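Side-chain contacts in metallo-carboxypeptidase (Pseudomonas aeruginosa, PDB 4A39), which is a zinc-dependent cytosolic carboxypeptidase of the M14 peptidase family, probably removing residues from the C-terminal ends of peptides or proteins: residues M14-D19 with G23-I28; E305-R310 with K370-D375. All blocks are in the same frame, centred on the assembly; numbering follows the deposited sequence.

In the fold
The two contacts lie on opposite sides of the chain's centre, about 37 Å between centres and about 20 Å at the nearest atoms, and do not touch. They follow in series along the chain: interaction 1 closes within the first thirty residues, before interaction 2 opens at E305. Interaction 1 belongs to the N-terminal β domain and brings together the outermost strands of its nine-strand sheet, 15-17 and 26-29. Interaction 2 belongs to the zinc carboxypeptidase part, where helices 294-308 and 366-383 meet beside the seven-strand mixed sheet that carries H273 and E348. The paired side chains of each contact stay within one part, but N24 of interaction 1 also hydrogen-bonds G228 of the carboxypeptidase part.

Interaction 1: residues M14-D19 with G23-I28; sequences MQIRAD and GNIQVI
Where the two outermost strands of the nine-strand N-terminal β sheet face each other, I16 on strand 15-17 meets V27 on strand 26-29. The touching parts run 143° apart, roughly antiparallel, yet side chains rather than backbone pairing join them: neither segment is hydrogen-bonded to the other, and the CA atoms of I16 and V27 are 7.0 Å apart. V27 places CG1 anti to its backbone N (chi1 177°), which turns the other methyl, CG2, onto I16. That methyl lies 3.7 Å from I16 CB and 3.8 Å from I16 CG2, the two side chains crossing obliquely. Nearer the turn, the CB methyl of A18 sits 3.7 Å from I25 CG2 and 3.6 Å from the backbone N of N24, while the outer end of I25 leads away from 14-19. Closest to the turn, G23 CA makes a CA-H...O contact with A18 O at 3.5 Å (152° at the hydrogen). Alongside, R17 NH1 meets D19 OD1 at 2.9 Å, nearly in the guanidinium plane and on the syn side of the carboxylate, though tilted well out of the carboxylate plane; R17 NH2 has a second acidic partner in E57. Strand 15-17 hydrogen-bonds to strand 53-57, and 26-29 to strand 36-39; N24 also bonds H53 through the backbone, as the sheet curls to bring its outermost strands together. F54 touches both I16 and I25, and I36 and L38 pack on I16.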
loop_
_atom_site.group_PDB
_atom_site.type_symbol
_atom_site.label_atom_id
_atom_site.label_comp_id
_atom_site.label_asym_id
_atom_site.label_seq_id
_atom_site.Cartn_x
_atom_site.Cartn_y
_atom_site.Cartn_z
ATOM N N MET A 14 -6.341 -20.874 -25.411
ATOM C CA MET A 14 -5.444 -20.281 -24.380
ATOM C C MET A 14 -5.845 -20.799 -23.003
ATOM O O MET A 14 -6.926 -21.363 -22.835
ATOM C CB MET A 14 -5.569 -18.755 -24.388
ATOM C CG MET A 14 -6.881 -18.258 -23.797
ATOM S SD MET A 14 -7.120 -16.482 -23.938
ATOM C CE MET A 14 -7.919 -16.393 -25.537
ATOM N N GLN A 15 -4.974 -20.602 -22.019
ATOM C CA GLN A 15 -5.264 -21.034 -20.656
ATOM C C GLN A 15 -5.000 -19.888 -19.690
ATOM O O GLN A 15 -3.995 -19.192 -19.803
ATOM C CB GLN A 15 -4.408 -22.245 -20.277
ATOM C CG GLN A 15 -4.688 -23.475 -21.121
ATOM C CD GLN A 15 -4.619 -24.761 -20.319
ATOM O OE1 GLN A 15 -3.573 -25.111 -19.768
ATOM N NE2 GLN A 15 -5.741 -25.470 -20.245
ATOM N N ILE A 16 -5.919 -19.696 -18.749
ATOM C CA ILE A 16 -5.811 -18.631 -17.760
ATOM C C ILE A 16 -5.806 -19.251 -16.370
ATOM O O ILE A 16 -6.533 -20.209 -16.108
ATOM C CB ILE A 16 -6.995 -17.644 -17.896
ATOM C CG1 ILE A 16 -6.959 -17.008 -19.288
ATOM C CG2 ILE A 16 -6.930 -16.578 -16.804
ATOM C CD1 ILE A 16 -8.100 -16.055 -19.587
ATOM N N ARG A 17 -4.977 -18.709 -15.486
ATOM C CA ARG A 17 -4.877 -19.234 -14.133
ATOM C C ARG A 17 -4.420 -18.176 -13.133
ATOM O O ARG A 17 -3.857 -17.144 -13.510
ATOM C CB ARG A 17 -3.908 -20.422 -14.112
ATOM C CG ARG A 17 -2.478 -20.085 -14.498
ATOM C CD ARG A 17 -1.656 -21.356 -14.702
ATOM N NE ARG A 17 -0.286 -21.082 -15.126
ATOM C CZ ARG A 17 0.690 -20.683 -14.314
ATOM N NH1 ARG A 17 0.458 -20.517 -13.018
ATOM N NH2 ARG A 17 1.905 -20.457 -14.798
ATOM N N ALA A 18 -4.671 -18.441 -11.856
ATOM C CA ALA A 18 -4.293 -17.521 -10.788
ATOM C C ALA A 18 -3.780 -18.303 -9.585
ATOM O O ALA A 18 -3.877 -17.838 -8.449
ATOM C CB ALA A 18 -5.492 -16.676 -10.384
ATOM N N ASP A 19 -3.224 -19.483 -9.849
ATOM C CA ASP A 19 -2.704 -20.355 -8.801
ATOM C C ASP A 19 -1.283 -19.980 -8.391
ATOM O O ASP A 19 -0.336 -20.745 -8.584
ATOM C CB ASP A 19 -2.761 -21.819 -9.266
ATOM C CG ASP A 19 -1.929 -22.077 -10.515
ATOM O OD1 ASP A 19 -1.908 -21.213 -11.419
ATOM O OD2 ASP A 19 -1.305 -23.160 -10.599
ATOM N N GLY A 23 -2.554 -14.223 -6.539
ATOM C CA GLY A 23 -3.425 -14.464 -7.672
ATOM C C GLY A 23 -4.893 -14.327 -7.302
ATOM O O GLY A 23 -5.301 -14.667 -6.190
ATOM N N ASN A 24 -5.686 -13.806 -8.229
ATOM C CA ASN A 24 -7.122 -13.661 -8.011
ATOM C C ASN A 24 -7.900 -13.539 -9.312
ATOM O O ASN A 24 -7.791 -12.538 -10.031
ATOM C CB ASN A 24 -7.443 -12.441 -7.137
ATOM C CG ASN A 24 -8.938 -12.303 -6.858
ATOM O OD1 ASN A 24 -9.766 -12.520 -7.744
ATOM N ND2 ASN A 24 -9.285 -11.929 -5.631
ATOM N N ILE A 25 -8.681 -14.572 -9.610
ATOM C CA ILE A 25 -9.535 -14.588 -10.791
ATOM C C ILE A 25 -10.277 -15.916 -10.881
ATOM O O ILE A 25 -9.807 -16.938 -10.375
ATOM C CB ILE A 25 -8.729 -14.389 -12.106
ATOM C CG1 ILE A 25 -9.617 -13.731 -13.167
ATOM C CG2 ILE A 25 -8.242 -15.723 -12.648
ATOM C CD1 ILE A 25 -9.952 -12.291 -12.864
ATOM N N GLN A 26 -11.447 -15.872 -11.513
ATOM C CA GLN A 26 -12.271 -17.050 -11.760
ATOM C C GLN A 26 -12.497 -17.015 -13.268
ATOM O O GLN A 26 -12.950 -16.004 -13.801
ATOM C CB GLN A 26 -13.619 -16.955 -11.028
ATOM C CG GLN A 26 -13.523 -17.054 -9.498
ATOM C CD GLN A 26 -13.288 -18.471 -8.997
ATOM O OE1 GLN A 26 -12.480 -19.214 -9.550
ATOM N NE2 GLN A 26 -13.987 -18.843 -7.925
ATOM N N VAL A 27 -12.166 -18.101 -13.961
ATOM C CA VAL A 27 -12.348 -18.139 -15.410
ATOM C C VAL A 27 -13.761 -18.578 -15.771
ATOM O O VAL A 27 -14.227 -19.609 -15.304
ATOM C CB VAL A 27 -11.347 -19.112 -16.075
ATOM C CG1 VAL A 27 -11.610 -19.197 -17.577
ATOM C CG2 VAL A 27 -9.926 -18.641 -15.817
ATOM N N ILE A 28 -14.440 -17.785 -16.594
ATOM C CA ILE A 28 -15.789 -18.128 -17.023
ATOM C C ILE A 28 -15.679 -18.791 -18.387
ATOM O O ILE A 28 -16.076 -19.941 -18.567
ATOM C CB ILE A 28 -16.685 -16.876 -17.133
ATOM C CG1 ILE A 28 -16.875 -16.257 -15.745
ATOM C CG2 ILE A 28 -18.034 -17.248 -17.745
ATOM C CD1 ILE A 28 -17.651 -14.959 -15.743
#

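Interaction 2: residues E305-R310 with K370-D375; sequences EELMAR and KRLGQD
R310 NH1 is gripped by two oxygens of E306, one turn earlier in the chain, as R310 closes the segment facing helix 366-383 in the α/β carboxypeptidase fold. The salt bridge to E306 OE1 is 2.7 Å long and nearly straight (167°), on the anti side of the carboxylate and somewhat out of its plane. The second bond, 3.0 Å to E306 O, meets the carbonyl from the side, with a C=O...donor angle of 116°. Both acceptors lie in or close to the guanidinium plane, so the pair should limit rotation of that group, and R302 gives E306 a further charged partner through OE2. The arginine head is turned back onto its own segment, while its side chain also touches S378 and V382. Between the helices, L307 carries the apolar contact, with its CD1 methyl beside the D375 carbonyl group. Chi1 holds CG anti to the backbone N, and the bend at chi2 (53°) brings CD1 to 3.9 Å from D375 O and 4.2 Å from D375 CB. The same methyl reaches L372 CD1 at 4.5 Å, a loose contact, and F313 and T379 also pack against L307. D375 O is itself hydrogen-bonded to T379 OG1. L372 continues inward onto F189 and V281, its side chain about 8 Å from that of E348, the predicted proton donor/acceptor. D375 OD2 stands 3.6 Å from R310 O, a polar approach of two acceptors without a bond.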
loop_
_atom_site.group_PDB
_atom_site.type_symbol
_atom_site.label_atom_id
_atom_site.label_comp_id
_atom_site.label_asym_id
_atom_site.label_seq_id
_atom_site.Cartn_x
_atom_site.Cartn_y
_atom_site.Cartn_z
ATOM N N GLU A 305 3.151 20.494 3.211
ATOM C CA GLU A 305 3.845 21.540 2.454
ATOM C C GLU A 305 5.245 21.112 2.033
ATOM O O GLU A 305 5.646 21.297 0.878
ATOM C CB GLU A 305 3.922 22.822 3.289
ATOM C CG GLU A 305 4.202 24.076 2.470
ATOM C CD GLU A 305 4.010 25.353 3.269
ATOM O OE1 GLU A 305 3.451 25.284 4.386
ATOM O OE2 GLU A 305 4.413 26.428 2.771
ATOM N N GLU A 306 5.997 20.538 2.965
ATOM C CA GLU A 306 7.351 20.098 2.670
ATOM C C GLU A 306 7.370 18.902 1.719
ATOM O O GLU A 306 8.257 18.795 0.873
ATOM C CB GLU A 306 8.099 19.755 3.963
ATOM C CG GLU A 306 8.349 20.954 4.878
ATOM C CD GLU A 306 9.375 21.941 4.334
ATOM O OE1 GLU A 306 9.907 21.733 3.221
ATOM O OE2 GLU A 306 9.653 22.938 5.032
ATOM N N LEU A 307 6.391 18.009 1.837
ATOM C CA LEU A 307 6.355 16.846 0.955
ATOM C C LEU A 307 5.920 17.232 -0.455
ATOM O O LEU A 307 6.422 16.687 -1.437
ATOM C CB LEU A 307 5.421 15.770 1.509
ATOM C CG LEU A 307 5.299 14.492 0.670
ATOM C CD1 LEU A 307 6.678 13.918 0.372
ATOM C CD2 LEU A 307 4.451 13.482 1.419
ATOM N N MET A 308 4.989 18.175 -0.555
ATOM C CA MET A 308 4.518 18.614 -1.861
ATOM C C MET A 308 5.651 19.317 -2.613
ATOM O O MET A 308 5.708 19.287 -3.844
ATOM C CB MET A 308 3.311 19.548 -1.697
ATOM C CG MET A 308 2.694 20.026 -3.011
ATOM S SD MET A 308 1.075 20.805 -2.769
ATOM C CE MET A 308 0.200 20.193 -4.181
ATOM N N ALA A 309 6.567 19.926 -1.867
ATOM C CA ALA A 309 7.685 20.629 -2.487
ATOM C C ALA A 309 8.766 19.671 -2.977
ATOM O O ALA A 309 9.623 20.051 -3.777
ATOM C CB ALA A 309 8.290 21.622 -1.499
ATOM N N ARG A 310 8.713 18.426 -2.516
ATOM C CA ARG A 310 9.722 17.437 -2.885
ATOM C C ARG A 310 9.277 16.238 -3.726
ATOM O O ARG A 310 10.027 15.776 -4.587
ATOM C CB ARG A 310 10.400 16.903 -1.621
ATOM C CG ARG A 310 11.132 17.956 -0.809
ATOM C CD ARG A 310 11.793 17.335 0.410
ATOM N NE ARG A 310 12.668 18.282 1.096
ATOM C CZ ARG A 310 12.250 19.385 1.707
ATOM N NH1 ARG A 310 10.960 19.691 1.726
ATOM N NH2 ARG A 310 13.126 20.186 2.299
ATOM N N LYS A 370 8.114 3.727 -4.734
ATOM C CA LYS A 370 9.426 3.670 -4.096
ATOM C C LYS A 370 9.985 5.079 -3.934
ATOM O O LYS A 370 10.545 5.419 -2.896
ATOM C CB LYS A 370 10.395 2.832 -4.943
ATOM C CG LYS A 370 10.090 1.337 -4.935
ATOM C CD LYS A 370 11.059 0.537 -5.797
ATOM C CE LYS A 370 12.477 0.602 -5.264
ATOM N NZ LYS A 370 13.355 -0.329 -6.030
ATOM N N ARG A 371 9.821 5.901 -4.966
ATOM C CA ARG A 371 10.329 7.270 -4.938
ATOM C C ARG A 371 9.621 8.100 -3.873
ATOM O O ARG A 371 10.250 8.898 -3.173
ATOM C CB ARG A 371 10.156 7.932 -6.313
ATOM C CG ARG A 371 11.112 9.093 -6.566
ATOM C CD ARG A 371 10.392 10.390 -6.911
ATOM N NE ARG A 371 9.484 10.270 -8.053
ATOM C CZ ARG A 371 9.856 9.976 -9.296
ATOM N NH1 ARG A 371 11.134 9.761 -9.580
ATOM N NH2 ARG A 371 8.943 9.894 -10.258
ATOM N N LEU A 372 8.308 7.920 -3.746
ATOM C CA LEU A 372 7.558 8.666 -2.744
ATOM C C LEU A 372 8.083 8.302 -1.356
ATOM O O LEU A 372 8.171 9.157 -0.469
ATOM C CB LEU A 372 6.059 8.357 -2.842
ATOM C CG LEU A 372 5.158 9.132 -1.872
ATOM C CD1 LEU A 372 5.155 10.617 -2.220
ATOM C CD2 LEU A 372 3.742 8.573 -1.954
ATOM N N GLY A 373 8.446 7.035 -1.173
ATOM C CA GLY A 373 8.974 6.608 0.112
ATOM C C GLY A 373 10.254 7.359 0.428
ATOM O O GLY A 373 10.494 7.772 1.566
ATOM N N GLN A 374 11.086 7.545 -0.587
ATOM C CA GLN A 374 12.339 8.255 -0.397
ATOM C C GLN A 374 12.106 9.745 -0.149
ATOM O O GLN A 374 12.827 10.366 0.635
ATOM C CB GLN A 374 13.243 8.037 -1.611
ATOM C CG GLN A 374 13.613 6.571 -1.800
ATOM C CD GLN A 374 14.516 6.335 -2.990
ATOM O OE1 GLN A 374 14.157 6.642 -4.126
ATOM N NE2 GLN A 374 15.697 5.783 -2.736
ATOM N N ASP A 375 11.097 10.323 -0.799
ATOM C CA ASP A 375 10.820 11.742 -0.607
ATOM C C ASP A 375 10.205 11.989 0.764
ATOM O O ASP A 375 10.366 13.066 1.341
ATOM C CB ASP A 375 9.907 12.283 -1.714
ATOM C CG ASP A 375 10.598 12.328 -3.068
ATOM O OD1 ASP A 375 11.831 12.548 -3.100
ATOM O OD2 ASP A 375 9.914 12.164 -4.098
#